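Local coordinates for glycoside hydrolase family 12 (Spirochaeta thermophila, PDB 5LU3), which probably hydrolyses cellulose through its family 12 catalytic domain, the chain described here being its C-terminal carbohydrate-binding module of family 64, at residues Gly74-Ala77 against Trp78-Val81. Numbering follows the deposited sequence.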
ATOM      1  N   GLY A  74       2.353  -8.370   8.765  1.00 11.94           N
ATOM      2  CA  GLY A  74       1.174  -8.965   9.369  1.00 12.60           C
ATOM      3  C   GLY A  74       1.540 -10.266  10.024  1.00 12.65           C
ATOM      4  O   GLY A  74       2.515 -10.918   9.646  1.00 14.73           O
ATOM      5  N   SER A  75       0.757 -10.625  11.036  1.00 13.76           N
ATOM      6  CA  SER A  75       0.998 -11.833  11.805  1.00 14.91           C
ATOM      7  C   SER A  75      -0.106 -12.894  11.701  1.00 16.47           C
ATOM      8  O   SER A  75      -0.026 -13.914  12.386  1.00 20.98           O
ATOM      9  CB  SER A  75       1.220 -11.446  13.263  1.00 15.91           C
ATOM     10  OG  SER A  75       2.411 -10.718  13.409  1.00 16.43           O
ATOM     11  N   LEU A  76      -1.132 -12.636  10.899  1.00 16.70           N
ATOM     12  CA  LEU A  76      -2.311 -13.510  10.814  1.00 17.57           C
ATOM     13  C   LEU A  76      -2.576 -13.939   9.407  1.00 16.26           C
ATOM     14  O   LEU A  76      -2.238 -13.216   8.471  1.00 16.54           O
ATOM     15  CB  LEU A  76      -3.539 -12.745  11.288  1.00 18.94           C
ATOM     16  CG  LEU A  76      -3.551 -12.366  12.755  1.00 22.23           C
ATOM     17  CD1 LEU A  76      -4.703 -11.428  13.053  1.00 24.85           C
ATOM     18  CD2 LEU A  76      -3.668 -13.616  13.613  1.00 25.09           C
ATOM     19  N   ALA A  77      -3.249 -15.089   9.246  1.00 18.43           N
ATOM     20  CA  ALA A  77      -3.579 -15.558   7.897  1.00 19.84           C
ATOM     21  C   ALA A  77      -4.495 -14.571   7.169  1.00 21.17           C
ATOM     22  O   ALA A  77      -4.461 -14.472   5.962  1.00 24.20           O
ATOM     23  CB  ALA A  77      -4.236 -16.935   7.959  1.00 24.20           C
ATOM     24  N   TRP A  78      -5.266 -13.819   7.931  1.00 19.80           N
ATOM     25  CA  TRP A  78      -6.192 -12.855   7.365  1.00 22.29           C
ATOM     26  C   TRP A  78      -5.669 -11.413   7.407  1.00 18.99           C
ATOM     27  O   TRP A  78      -6.392 -10.459   7.112  1.00 18.52           O
ATOM     28  CB  TRP A  78      -7.561 -12.960   8.006  1.00 27.11           C
ATOM     29  CG  TRP A  78      -7.582 -12.933   9.489  1.00 28.83           C
ATOM     30  CD1 TRP A  78      -7.829 -11.872  10.277  1.00 32.46           C
ATOM     31  CD2 TRP A  78      -7.419 -14.055  10.363  1.00 32.34           C
ATOM     32  NE1 TRP A  78      -7.800 -12.241  11.609  1.00 34.55           N
ATOM     33  CE2 TRP A  78      -7.544 -13.580  11.682  1.00 33.77           C
ATOM     34  CE3 TRP A  78      -7.135 -15.407  10.152  1.00 34.73           C
ATOM     35  CZ2 TRP A  78      -7.419 -14.410  12.791  1.00 37.24           C
ATOM     36  CZ3 TRP A  78      -7.026 -16.247  11.254  1.00 37.26           C
ATOM     37  CH2 TRP A  78      -7.162 -15.741  12.565  1.00 40.48           C
ATOM     38  N   SER A  79      -4.398 -11.240   7.741  1.00 15.49           N
ATOM     39  CA  SER A  79      -3.771  -9.959   7.479  1.00 13.65           C
ATOM     40  C   SER A  79      -3.917  -9.633   5.975  1.00 13.20           C
ATOM     41  O   SER A  79      -3.807 -10.514   5.130  1.00 13.68           O
ATOM     42  CB  SER A  79      -2.295 -10.036   7.842  1.00 12.81           C
ATOM     43  OG  SER A  79      -2.072 -10.160   9.232  1.00 14.05           O
ATOM     44  N   HIS A  80      -4.158  -8.371   5.633  1.00 11.85           N
ATOM     45  CA  HIS A  80      -4.496  -8.021   4.266  1.00 11.85           C
ATOM     46  C   HIS A  80      -4.140  -6.573   3.935  1.00 10.71           C
ATOM     47  O   HIS A  80      -4.370  -5.682   4.743  1.00 11.00           O
ATOM     48  CB  HIS A  80      -6.005  -8.211   4.084  1.00 11.85           C
ATOM     49  CG  HIS A  80      -6.517  -7.791   2.751  1.00 13.40           C
ATOM     50  ND1 HIS A  80      -6.440  -8.591   1.635  1.00 14.12           N
ATOM     51  CD2 HIS A  80      -7.113  -6.648   2.354  1.00 13.58           C
ATOM     52  CE1 HIS A  80      -6.993  -7.969   0.614  1.00 14.68           C
ATOM     53  NE2 HIS A  80      -7.421  -6.794   1.028  1.00 14.80           N
ATOM     54  N   VAL A  81      -3.680  -6.363   2.699  1.00  9.95           N
ATOM     55  CA  VAL A  81      -3.629  -5.031   2.102  1.00  9.81           C
ATOM     56  C   VAL A  81      -4.193  -5.129   0.690  1.00  8.68           C
ATOM     57  O   VAL A  81      -4.071  -6.148   0.009  1.00  9.70           O
ATOM     58  CB  VAL A  81      -2.190  -4.453   2.072  1.00 10.14           C
ATOM     59  CG1 VAL A  81      -1.238  -5.235   1.174  1.00 11.11           C
ATOM     60  CG2 VAL A  81      -2.203  -2.979   1.685  1.00 10.31           C
TER
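A type I beta turn from Leu76 to Ser79 closes the loop that carries the chain from strand 68-74 of one sheet of this carbohydrate-binding module to strand 80-85 of the other. Its backbone bond runs from Ser79 N to Leu76 O, 3.0 Å. The side chain of Ser79 returns a second bond: with OG anti to its own carbonyl carbon (chi1 -69°), the hydroxyl stands beside the serine's backbone N and faces the Leu76 main chain, where it accepts the hydrogen of Leu76 N at 3.1 Å. The same hydroxyl is hydrogen-bonded to Asn39 O on strand 33-40, and Gly74, which lacks a CB, lets it come within 3.5 Å of Gly74 CA. With an alanine here, Leu76 N and Asn39 O would probably be left without the hydroxyl they share, weakening the turn's tie to strand 33-40. One face of the Trp78 indole is covered by Leu76 CB, 4.1 Å from the centroid of the five-membered ring and 10° off its normal, a CH-pi contact, while Leu76 CD1 reaches to 3.8 Å from Trp78 CE2. Ala77, second in the turn, has a side chain small enough to sit beside the ring, CB 3.9 Å from Trp78 CE3 and oblique to it. Apolar leucine thus packs on an exposed tryptophan, whereas the single buried serine hydroxyl, accepting from Leu76 N and donating to Asn39 O, satisfies two main-chain polar groups at once.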